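Local coordinates for protein LysR family transcriptional regulator (Vibrio vulnificus, PDB 5B7H) that probably binds DNA and regulates transcription as a peroxide-responsive LysR-family regulator of the OxyR type, represented here by its regulatory domain, at residues G21-I26 with T55-A60; H123-H128 with T147-L152; Q154-A157 with T162-I165. The protein carries 1 engineered substitution. One frame throughout, in Å; residues are numbered along the deposited sequence. Where two conformers were deposited one is given.

Interaction 1: residues G21-I26 with T55-A60. With SO4 (sulfate ion), chain C.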
ATOM      1  N   GLY A  21       6.688 -11.797   7.746  1.00  8.37           N
ATOM      2  CA  GLY A  21       6.234 -10.435   7.948  1.00  7.00           C
ATOM      3  C   GLY A  21       7.132  -9.482   7.176  1.00  7.21           C
ATOM      4  O   GLY A  21       8.332  -9.712   7.041  1.00  8.10           O
ATOM      5  N   CYS A  22       6.559  -8.379   6.735  1.00  6.76           N
ATOM      6  CA  CYS A  22       7.329  -7.407   5.983  1.00  6.57           C
ATOM      7  C   CYS A  22       6.723  -6.018   6.141  1.00  7.39           C
ATOM      8  O   CYS A  22       5.509  -5.888   6.315  1.00  7.24           O
ATOM      9  CB  CYS A  22       7.307  -7.839   4.511  1.00  8.17           C
ATOM     10  SG  CYS A  22       8.426  -6.892   3.406  1.00  9.13           S
ATOM     11  N   ILE A  23       7.571  -4.990   6.125  1.00  7.20           N
ATOM     12  CA  ILE A  23       7.133  -3.598   6.335  1.00  8.50           C
ATOM     13  C   ILE A  23       6.462  -2.982   5.114  1.00  8.09           C
ATOM     14  O   ILE A  23       6.700  -3.397   3.961  1.00  7.43           O
ATOM     15  CB  ILE A  23       8.294  -2.698   6.806  1.00  8.13           C
ATOM     16  CG1 ILE A  23       9.411  -2.695   5.784  1.00  8.62           C
ATOM     17  CG2 ILE A  23       8.789  -3.206   8.197  1.00 10.14           C
ATOM     18  CD1 ILE A  23      10.493  -1.639   6.141  1.00  7.29           C
ATOM     19  N   PRO A  24       5.627  -1.956   5.325  1.00  7.08           N
ATOM     20  CA  PRO A  24       4.856  -1.407   4.202  1.00  8.21           C
ATOM     21  C   PRO A  24       5.681  -0.814   3.065  1.00  8.01           C
ATOM     22  O   PRO A  24       5.159  -0.774   1.953  1.00 10.11           O
ATOM     23  CB  PRO A  24       3.990  -0.324   4.864  1.00  9.91           C
ATOM     24  CG  PRO A  24       3.855  -0.793   6.263  1.00  9.08           C
ATOM     25  CD  PRO A  24       5.202  -1.388   6.613  1.00  9.64           C
ATOM     26  N   THR A  25       6.904  -0.303   3.292  1.00  7.46           N
ATOM     27  CA  THR A  25       7.686   0.263   2.174  1.00  6.38           C
ATOM     28  C   THR A  25       8.569  -0.772   1.494  1.00  7.05           C
ATOM     29  O   THR A  25       9.410  -0.403   0.651  1.00  8.66           O
ATOM     30  CB  THR A  25       8.524   1.469   2.625  1.00  8.94           C
ATOM     31  OG1 THR A  25       9.485   1.088   3.624  1.00  9.13           O
ATOM     32  CG2 THR A  25       7.606   2.576   3.167  1.00  8.33           C
ATOM     33  N   ILE A  26       8.440  -2.057   1.851  1.00  7.32           N
ATOM     34  CA  ILE A  26       9.085  -3.144   1.127  1.00  6.47           C
ATOM     35  C   ILE A  26       8.049  -4.083   0.529  1.00  8.44           C
ATOM     36  O   ILE A  26       8.154  -4.465  -0.642  1.00  8.03           O
ATOM     37  CB  ILE A  26      10.064  -3.937   2.035  1.00  6.45           C
ATOM     38  CG1 ILE A  26      11.199  -3.037   2.550  1.00  7.51           C
ATOM     39  CG2 ILE A  26      10.612  -5.145   1.260  1.00  7.26           C
ATOM     40  CD1 ILE A  26      12.108  -3.787   3.542  1.00  9.19           C
ATOM     41  N   THR A  55       7.797  -2.286  14.684  1.00  9.80           N
ATOM     42  CA  THR A  55       7.618  -2.698  16.061  1.00 11.13           C
ATOM     43  C   THR A  55       6.583  -3.807  16.183  1.00  9.85           C
ATOM     44  O   THR A  55       6.755  -4.739  16.981  1.00 11.77           O
ATOM     45  CB  THR A  55       7.254  -1.478  16.916  1.00 14.54           C
ATOM     46  OG1 THR A  55       8.312  -0.503  16.805  1.00 18.79           O
ATOM     47  CG2 THR A  55       7.044  -1.859  18.390  1.00 20.92           C
ATOM     48  N   ASN A  56       5.470  -3.703  15.441  1.00  9.80           N
ATOM     49  CA  ASN A  56       4.441  -4.735  15.511  1.00 13.31           C
ATOM     50  C   ASN A  56       4.954  -6.068  14.969  1.00  9.55           C
ATOM     51  O   ASN A  56       4.615  -7.153  15.487  1.00 11.38           O
ATOM     52  CB  ASN A  56       3.188  -4.278  14.748  1.00 13.27           C
ATOM     53  CG  ASN A  56       2.410  -3.196  15.507  1.00 18.65           C
ATOM     54  OD1 ASN A  56       2.575  -3.041  16.716  1.00 16.16           O
ATOM     55  ND2 ASN A  56       1.578  -2.428  14.786  1.00 20.25           N
ATOM     56  N   LEU A  57       5.764  -6.009  13.905  1.00  8.52           N
ATOM     57  CA  LEU A  57       6.298  -7.257  13.363  1.00 10.29           C
ATOM     58  C   LEU A  57       7.242  -7.914  14.353  1.00  9.36           C
ATOM     59  O   LEU A  57       7.245  -9.147  14.482  1.00  9.65           O
ATOM     60  CB  LEU A  57       7.050  -7.005  12.053  1.00  8.15           C
ATOM     61  CG  LEU A  57       6.193  -6.583  10.848  1.00  9.76           C
ATOM     62  CD1 LEU A  57       7.103  -6.243   9.658  1.00  8.98           C
ATOM     63  CD2 LEU A  57       5.214  -7.712  10.512  1.00  8.97           C
ATOM     64  N   LEU A  58       8.075  -7.113  15.021  1.00  8.91           N
ATOM     65  CA  LEU A  58       9.004  -7.694  15.999  1.00  9.35           C
ATOM     66  C   LEU A  58       8.245  -8.363  17.159  1.00 10.25           C
ATOM     67  O   LEU A  58       8.637  -9.443  17.639  1.00 10.91           O
ATOM     68  CB  LEU A  58       9.997  -6.614  16.489  1.00 10.78           C
ATOM     69  CG  LEU A  58      11.106  -6.339  15.441  1.00 16.53           C
ATOM     70  CD1 LEU A  58      11.791  -5.012  15.821  1.00 16.89           C
ATOM     71  CD2 LEU A  58      12.119  -7.508  15.372  1.00 19.86           C
ATOM     72  N   THR A  59       7.164  -7.738  17.643  1.00 10.52           N
ATOM     73  CA  THR A  59       6.365  -8.382  18.690  1.00 13.47           C
ATOM     74  C   THR A  59       5.786  -9.713  18.203  1.00 12.45           C
ATOM     75  O   THR A  59       5.884 -10.737  18.896  1.00 12.66           O
ATOM     76  CB  THR A  59       5.250  -7.429  19.062  1.00 12.62           C
ATOM     77  OG1 THR A  59       5.835  -6.197  19.533  1.00 16.09           O
ATOM     78  CG2 THR A  59       4.341  -8.055  20.130  1.00 13.94           C
ATOM     79  N   ALA A  60       5.255  -9.733  16.970  1.00 10.26           N
ATOM     80  CA  ALA A  60       4.723 -10.980  16.446  1.00 11.26           C
ATOM     81  C   ALA A  60       5.814 -12.032  16.290  1.00 11.81           C
ATOM     82  O   ALA A  60       5.590 -13.217  16.599  1.00 12.24           O
ATOM     83  CB  ALA A  60       4.086 -10.704  15.082  1.00 11.78           C
TER
HETATM   84  S   SO4 C 401       7.865   1.623   6.793  1.00 16.69           S
HETATM   85  O1  SO4 C 401       8.543   1.115   8.062  1.00 23.82           O
HETATM   86  O2  SO4 C 401       8.527   2.912   6.466  1.00 14.54           O
HETATM   87  O3  SO4 C 401       8.018   0.596   5.780  1.00 12.97           O
HETATM   88  O4  SO4 C 401       6.460   1.825   7.076  1.00 21.18           O

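Interaction 2: residues H123-H128 with T147-L152. Engineered in segment 123-128: Ser124 (natural residue Cys). With SO4 (sulfate ion), chain C.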
ATOM      1  N   HIS A 123       7.137   4.562  10.754  1.00 18.10           N
ATOM      2  CA  HIS A 123       7.732   4.144   9.495  1.00 16.68           C
ATOM      3  C   HIS A 123       9.257   4.274   9.530  1.00 16.35           C
ATOM      4  O   HIS A 123       9.846   5.357   9.746  1.00 15.78           O
ATOM      5  CB  HIS A 123       7.134   4.944   8.347  1.00 13.93           C
ATOM      6  CG  HIS A 123       5.638   4.830   8.283  1.00 18.16           C
ATOM      7  ND1 HIS A 123       4.991   3.802   7.641  1.00 29.56           N
ATOM      8  CD2 HIS A 123       4.675   5.597   8.851  1.00 28.01           C
ATOM      9  CE1 HIS A 123       3.681   3.950   7.807  1.00 23.87           C
ATOM     10  NE2 HIS A 123       3.473   5.037   8.526  1.00 25.66           N
ATOM     11  N   SER A 124       9.903   3.152   9.312  1.00 11.57           N
ATOM     12  CA  SER A 124      11.359   3.158   9.256  1.00 11.70           C
ATOM     13  C   SER A 124      11.915   3.963   8.079  1.00 10.70           C
ATOM     14  O   SER A 124      13.080   4.415   8.162  1.00 11.57           O
ATOM     15  CB  SER A 124      11.893   1.707   9.238  1.00 12.62           C
ATOM     16  OG  SER A 124      11.490   1.102   8.015  1.00 12.27           O
ATOM     17  N   LEU A 125      11.139   4.158   7.003  1.00  9.96           N
ATOM     18  CA  LEU A 125      11.625   4.904   5.847  1.00  9.22           C
ATOM     19  C   LEU A 125      12.123   6.280   6.247  1.00  9.21           C
ATOM     20  O   LEU A 125      13.179   6.737   5.758  1.00  9.98           O
ATOM     21  CB  LEU A 125      10.543   4.996   4.766  1.00  8.60           C
ATOM     22  CG  LEU A 125      11.066   5.621   3.457  1.00 12.08           C
ATOM     23  CD1 LEU A 125      11.971   4.579   2.749  1.00 15.98           C
ATOM     24  CD2 LEU A 125       9.905   5.963   2.561  1.00 11.34           C
ATOM     25  N   THR A 126      11.406   6.938   7.174  1.00 10.65           N
ATOM     26  CA  THR A 126      11.809   8.292   7.565  1.00 11.19           C
ATOM     27  C   THR A 126      13.150   8.319   8.293  1.00 11.88           C
ATOM     28  O   THR A 126      14.035   9.095   7.920  1.00 13.62           O
ATOM     29  CB  THR A 126      10.689   8.892   8.385  1.00 10.56           C
ATOM     30  OG1 THR A 126       9.577   9.106   7.509  1.00 10.97           O
ATOM     31  CG2 THR A 126      11.101  10.253   8.950  1.00 12.03           C
ATOM     32  N   GLU A 127      13.349   7.450   9.304  1.00 10.91           N
ATOM     33  CA  GLU A 127      14.632   7.521  10.013  1.00 16.11           C
ATOM     34  C   GLU A 127      15.773   7.120   9.102  1.00 12.96           C
ATOM     35  O   GLU A 127      16.850   7.716   9.146  1.00 13.67           O
ATOM     36  CB  GLU A 127      14.649   6.639  11.263  1.00 25.65           C
ATOM     37  CG  GLU A 127      13.972   5.308  11.079  1.00 45.07           C
ATOM     38  CD  GLU A 127      13.805   4.525  12.378  1.00 52.32           C
ATOM     39  OE1 GLU A 127      14.752   4.511  13.192  1.00 57.86           O
ATOM     40  OE2 GLU A 127      12.703   3.966  12.598  1.00 51.50           O
ATOM     41  N   HIS A 128      15.526   6.177   8.195  1.00 11.25           N
ATOM     42  CA  HIS A 128      16.612   5.748   7.325  1.00 11.40           C
ATOM     43  C   HIS A 128      16.928   6.783   6.264  1.00 11.13           C
ATOM     44  O   HIS A 128      18.106   7.045   5.988  1.00 12.09           O
ATOM     45  CB  HIS A 128      16.243   4.426   6.651  1.00 11.27           C
ATOM     46  CG  HIS A 128      16.238   3.281   7.601  1.00 12.13           C
ATOM     47  ND1 HIS A 128      15.476   2.156   7.409  1.00 12.20           N
ATOM     48  CD2 HIS A 128      16.931   3.078   8.746  1.00 13.18           C
ATOM     49  CE1 HIS A 128      15.654   1.324   8.421  1.00 13.30           C
ATOM     50  NE2 HIS A 128      16.562   1.849   9.232  1.00 13.92           N
ATOM     51  N   THR A 147       1.090   9.225   5.856  1.00 10.29           N
ATOM     52  CA  THR A 147       0.776   7.959   6.503  1.00  9.91           C
ATOM     53  C   THR A 147       0.890   6.746   5.576  1.00 11.16           C
ATOM     54  O   THR A 147       0.690   5.623   6.037  1.00 15.89           O
ATOM     55  CB  THR A 147      -0.611   8.070   7.144  1.00 16.17           C
ATOM     56  OG1 THR A 147      -1.444   8.773   6.203  1.00 19.48           O
ATOM     57  CG2 THR A 147      -0.502   8.957   8.360  1.00 14.14           C
ATOM     58  N   SER A 148       1.243   6.928   4.310  1.00  8.90           N
ATOM     59  CA  SER A 148       1.562   5.789   3.444  1.00  9.50           C
ATOM     60  C   SER A 148       2.480   6.294   2.335  1.00  8.33           C
ATOM     61  O   SER A 148       2.456   7.486   1.965  1.00  7.91           O
ATOM     62  CB  SER A 148       0.287   5.157   2.836  1.00  9.31           C
ATOM     63  OG  SER A 148      -0.277   5.980   1.820  1.00  9.83           O
ATOM     64  N   LEU A 149       3.301   5.383   1.793  1.00  9.54           N
ATOM     65  CA  LEU A 149       4.186   5.824   0.736  1.00  8.77           C
ATOM     66  C   LEU A 149       3.387   6.267  -0.506  1.00  7.71           C
ATOM     67  O   LEU A 149       3.807   7.222  -1.179  1.00  9.89           O
ATOM     68  CB  LEU A 149       5.123   4.657   0.400  1.00 13.62           C
ATOM     69  CG  LEU A 149       6.240   4.942  -0.632  1.00 14.46           C
ATOM     70  CD1 LEU A 149       7.118   6.077  -0.211  1.00 14.74           C
ATOM     71  CD2 LEU A 149       7.106   3.681  -0.888  1.00 17.31           C
ATOM     72  N   HIS A 150       2.259   5.603  -0.833  1.00  7.37           N
ATOM     73  CA  HIS A 150       1.505   6.027  -2.019  1.00  8.40           C
ATOM     74  C   HIS A 150       0.973   7.430  -1.854  1.00  9.13           C
ATOM     75  O   HIS A 150       1.010   8.232  -2.804  1.00  8.69           O
ATOM     76  CB  HIS A 150       0.317   5.099  -2.227  1.00 13.19           C
ATOM     77  CG  HIS A 150       0.726   3.682  -2.348  1.00 22.80           C
ATOM     78  ND1 HIS A 150       0.893   2.865  -1.243  1.00 29.81           N
ATOM     79  CD2 HIS A 150       1.075   2.950  -3.432  1.00 25.46           C
ATOM     80  CE1 HIS A 150       1.306   1.674  -1.653  1.00 36.46           C
ATOM     81  NE2 HIS A 150       1.429   1.701  -2.975  1.00 29.69           N
ATOM     82  N   THR A 151       0.450   7.745  -0.671  1.00  7.55           N
ATOM     83  CA  THR A 151      -0.138   9.085  -0.507  1.00  7.06           C
ATOM     84  C   THR A 151       0.945  10.153  -0.374  1.00  8.25           C
ATOM     85  O   THR A 151       0.749  11.299  -0.809  1.00  7.96           O
ATOM     86  CB  THR A 151      -1.158   9.143   0.632  1.00  8.45           C
ATOM     87  OG1 THR A 151      -0.542   8.729   1.861  1.00  9.03           O
ATOM     88  CG2 THR A 151      -2.402   8.303   0.332  1.00 11.17           C
ATOM     89  N   LEU A 152       2.106   9.782   0.160  1.00  7.10           N
ATOM     90  CA  LEU A 152       3.247  10.685   0.145  1.00  8.49           C
ATOM     91  C   LEU A 152       3.620  11.068  -1.284  1.00  7.00           C
ATOM     92  O   LEU A 152       3.800  12.265  -1.612  1.00  9.43           O
ATOM     93  CB  LEU A 152       4.417   9.992   0.839  1.00 10.05           C
ATOM     94  CG  LEU A 152       5.772  10.694   0.870  1.00  9.37           C
ATOM     95  CD1 LEU A 152       5.651  12.050   1.515  1.00 13.27           C
ATOM     96  CD2 LEU A 152       6.756   9.764   1.629  1.00 12.31           C
TER
HETATM   97  S   SO4 C 401       7.865   1.623   6.793  1.00 16.69           S
HETATM   98  O1  SO4 C 401       8.543   1.115   8.062  1.00 23.82           O
HETATM   99  O2  SO4 C 401       8.527   2.912   6.466  1.00 14.54           O
HETATM  100  O3  SO4 C 401       8.018   0.596   5.780  1.00 12.97           O
HETATM  101  O4  SO4 C 401       6.460   1.825   7.076  1.00 21.18           O
HETATM  102  O   HOH W   1       1.233   6.091   9.437  1.00 31.97           O

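Interaction 3: residues Q154-A157 with T162-I165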
ATOM      1  N   GLN A 154       1.774  10.876  -3.929  1.00  7.98           N
ATOM      2  CA  GLN A 154       0.697  11.656  -4.537  1.00  6.44           C
ATOM      3  C   GLN A 154       0.769  13.126  -4.127  1.00  8.48           C
ATOM      4  O   GLN A 154       0.501  14.005  -4.950  1.00  8.82           O
ATOM      5  CB  GLN A 154      -0.670  11.081  -4.174  1.00  8.65           C
ATOM      6  CG  GLN A 154      -0.929   9.721  -4.857  1.00  7.20           C
ATOM      7  CD  GLN A 154      -1.875   8.814  -4.088  1.00  8.29           C
ATOM      8  OE1 GLN A 154      -2.315   9.146  -2.967  1.00  8.95           O
ATOM      9  NE2 GLN A 154      -2.115   7.640  -4.639  1.00  8.25           N
ATOM     10  N   MET A 155       1.114  13.427  -2.876  1.00  8.20           N
ATOM     11  CA  MET A 155       1.281  14.838  -2.499  1.00  7.94           C
ATOM     12  C   MET A 155       2.429  15.491  -3.264  1.00  7.33           C
ATOM     13  O   MET A 155       2.319  16.649  -3.695  1.00  9.23           O
ATOM     14  CB  MET A 155       1.500  15.013  -0.998  1.00  8.96           C
ATOM     15  CG  MET A 155       0.238  14.713  -0.204  1.00  8.17           C
ATOM     16  SD  MET A 155       0.374  15.082   1.545  1.00 10.28           S
ATOM     17  CE  MET A 155       1.404  13.732   2.123  1.00 11.71           C
ATOM     18  N   VAL A 156       3.529  14.755  -3.475  1.00  8.00           N
ATOM     19  CA  VAL A 156       4.612  15.296  -4.296  1.00 10.14           C
ATOM     20  C   VAL A 156       4.112  15.501  -5.716  1.00 10.11           C
ATOM     21  O   VAL A 156       4.412  16.520  -6.356  1.00  9.75           O
ATOM     22  CB  VAL A 156       5.832  14.355  -4.214  1.00 10.58           C
ATOM     23  CG1 VAL A 156       6.917  14.788  -5.238  1.00 10.51           C
ATOM     24  CG2 VAL A 156       6.426  14.389  -2.791  1.00 12.55           C
ATOM     25  N   ALA A 157       3.353  14.519  -6.244  1.00  8.36           N
ATOM     26  CA  ALA A 157       2.784  14.665  -7.595  1.00  7.80           C
ATOM     27  C   ALA A 157       1.840  15.852  -7.720  1.00  8.74           C
ATOM     28  O   ALA A 157       1.665  16.404  -8.807  1.00 10.54           O
ATOM     29  CB  ALA A 157       2.108  13.383  -8.057  1.00  8.33           C
ATOM     30  N   THR A 162       8.890  17.759  -2.011  1.00 12.37           N
ATOM     31  CA  THR A 162       9.745  16.652  -2.439  1.00 10.39           C
ATOM     32  C   THR A 162       9.776  15.605  -1.335  1.00 12.20           C
ATOM     33  O   THR A 162       9.334  15.851  -0.207  1.00 11.95           O
ATOM     34  CB  THR A 162      11.161  17.169  -2.756  1.00 12.08           C
ATOM     35  OG1 THR A 162      11.954  16.105  -3.297  1.00 13.14           O
ATOM     36  CG2 THR A 162      11.899  17.739  -1.502  1.00 11.82           C
ATOM     37  N   THR A 163      10.291  14.422  -1.649  1.00 10.56           N
ATOM     38  CA  THR A 163      10.486  13.426  -0.605  1.00 10.17           C
ATOM     39  C   THR A 163      11.505  12.410  -1.100  1.00 10.73           C
ATOM     40  O   THR A 163      11.969  12.478  -2.239  1.00 11.80           O
ATOM     41  CB  THR A 163       9.153  12.723  -0.271  1.00 11.08           C
ATOM     42  OG1 THR A 163       9.307  12.039   1.002  1.00 13.10           O
ATOM     43  CG2 THR A 163       8.735  11.717  -1.386  1.00 11.79           C
ATOM     44  N   PHE A 164      11.855  11.485  -0.213  1.00 10.94           N
ATOM     45  CA  PHE A 164      12.764  10.364  -0.471  1.00  8.87           C
ATOM     46  C   PHE A 164      11.957   9.112  -0.744  1.00 10.20           C
ATOM     47  O   PHE A 164      11.018   8.799  -0.008  1.00 12.30           O
ATOM     48  CB  PHE A 164      13.674  10.099   0.734  1.00 10.26           C
ATOM     49  CG  PHE A 164      14.396  11.337   1.248  1.00 11.84           C
ATOM     50  CD1 PHE A 164      13.922  12.035   2.349  1.00 12.41           C
ATOM     51  CD2 PHE A 164      15.563  11.784   0.646  1.00 13.76           C
ATOM     52  CE1 PHE A 164      14.609  13.128   2.833  1.00 13.43           C
ATOM     53  CE2 PHE A 164      16.248  12.905   1.112  1.00 13.36           C
ATOM     54  CZ  PHE A 164      15.753  13.586   2.202  1.00 15.76           C
ATOM     55  N   ILE A 165      12.370   8.366  -1.777  0.56 11.04           N
ATOM     56  CA  ILE A 165      11.695   7.145  -2.239  0.56 12.33           C
ATOM     57  C   ILE A 165      12.711   6.019  -2.409  0.56 10.61           C
ATOM     58  O   ILE A 165      13.775   6.245  -2.999  0.56 11.28           O
ATOM     59  CB  ILE A 165      10.997   7.373  -3.601  0.56 10.45           C
ATOM     60  CG1 ILE A 165       9.935   8.469  -3.463  0.56 14.70           C
ATOM     61  CG2 ILE A 165      10.282   6.105  -4.052  0.56 11.58           C
ATOM     62  CD1 ILE A 165       8.911   8.134  -2.367  0.56 14.77           C
TER

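Interaction 1: residues G21-I26 with T55-A60
Leu57 reaches from its helix onto the backbone of Gly21 and Cys22, and its forked end does nearly all the touching. The two methyls divide the strand between them: Leu57 CD2 lies 3.9 Å from Gly21 CA, while Leu57 CD1 sits 3.5 Å from Cys22 C. With CG anti to the carbonyl carbon (chi1 -69°), the leucine extends away from the helix toward the strand. Gly21, having no side chain, lets the CD2 methyl lie directly against its CA. Helix 54-62 is the connecting helix of a beta-alpha-beta crossover: it follows strand 45-51, leads into strand 68-73, and packs over strand 16-22, which lies between those two parallel strands, an element of the periplasmic-binding-protein-like fold of LysR regulatory domains. The same leucine also touches Arg50 and Leu69 of the flanking strands, so a branched apolar residue serves well where three strands meet one helix. Ile23 adds its CG2 methyl, 3.8 Å from Leu57 CD1, the two side chains crossing at about a right angle. Its other branch does different work: CG1 stands between backbone N and carbonyl carbon (chi1 59°), which turns Ile23 CD1 away from the helix, to 3.4 Å from O3 of the bound sulfate. Sulfate O3 accepts two hydrogen bonds from Thr25, from N at 2.9 Å and from OG1 at 2.7 Å; Thr25 OG1 is also hydrogen-bonded to Arg192 NH1.

Interaction 2: residues H123-H128 with T147-L152
Oxygen O1 of the bound sulfate is gripped twice by Ser124, from N at 2.7 Å and from OG at 2.9 Å, beside His123, the residue that faces Thr147 across the contact. The anion sits at the N-terminal end of helix 124-132, the usual place for backbone N-H groups to hold an oxyanion, in the cleft between the two lobes of the LysR regulatory domain. Leu125 N takes a second sulfate oxygen, O2, at 2.9 Å in a nearly straight bond (164°). Ser124 is an engineered replacement of cysteine, probably the peroxide-reactive cysteine of OxyR proteins; the sulfate probably came from the crystallisation liquor.

The imidazole of His123 works along its edge with both nitrogens. His123 ND1 donates to sulfate O4 at a short 2.5 Å, and its NE2 lies 2.6 Å from a water in the ring plane. That water gives a weak, long bond of 3.5 Å to Thr147 O, so the solvent bridge from the histidine to the opposing segment is a tenuous one. With CG anti to the carbonyl carbon (chi1 -56°), the ring lies between the anion and Thr147.

Deeper in, Leu125 CD2 meets Leu149 CD1 at 3.9 Å, two leucines crossing at about a right angle, against Pro166 and Ile165 of strand 163-166. The outer side of segment 147-152 faces the second subunit, whose Glu51 binds Thr147 OG1 through N and Ser148 OG through OE2. Ser148 is also the N-cap of helix 149-157: its OG accepts Thr151 N at 3.1 Å, with an N-H...O angle of 158°.

Interaction 3: residues Q154-A157 with T162-I165
Val156 drives one methyl, CG2, into the segment that follows its helix, and that methyl makes both close approaches of this contact. Val156 CG2 lies 3.8 Å from Thr163 CG2 and equally far from Thr162 C. Thr163 CB is 4.1 Å from Val156 CG2, so the valine methyl lodges against the methyl-bearing side of the threonine and the backbone just before it. The closest pair of CA atoms, Val156 and Thr162, is 5.6 Å apart. So near an approach suits a compact, beta-branched valine, whose two methyls begin right at CB.

Thr163 presents its carbon branch for a reason seen in the next shell. Its OG1 lies anti to the backbone N (chi1 -164°) and is hydrogen-bonded to Phe117 O, which leaves CG2, between backbone N and carbonyl carbon, to face the helix. The Thr162 side chain starts away from the helix; its OG1 is hydrogen-bonded to Val93 O and the rest packs on Met92 and Ile94.

Further out, backbone bonds of Thr163 with Val93 and Ile165 with Lys91 pair the segment with strand 81-95, to which it runs antiparallel, while Thr162 is backbone-bonded to Ser115 and Phe117. The chain turns back after helix 149-157, so that strand 163-166 packs against it, in the second lobe of the LysR regulatory domain. Val156 also touches Leu180 of the long strand 180-198. Another side of the helix belongs to the dimer: Gln154 NE2 is hydrogen-bonded to Ala27 O of the second subunit, and Met155 packs on Leu47 of that subunit.

With no hydrogen bond passing between the two segments, helix and strand are joined here by van der Waals contact alone, while both threonine hydroxyls find their partners in neighbouring backbone carbonyls.

Followed from the N terminus, the three contacts come strictly in series, with none nested or crossed. Interaction 1 closes a loop of 28 intervening residues and ties the first parallel strand to its covering helix in one lobe. After the chain has passed on to the other lobe, interaction 2 closes 18 residues and brings helices 124-132 and 149-157 together; interaction 3 closes only four, where the chain turns back after helix 149-157 and strand 163-166 packs against it. The shared helix joins interactions 2 and 3, whose centres are about 10 Å apart, and both reach the second subunit. Interactions 1 and 2 meet across the cleft, where one sulfate touches both.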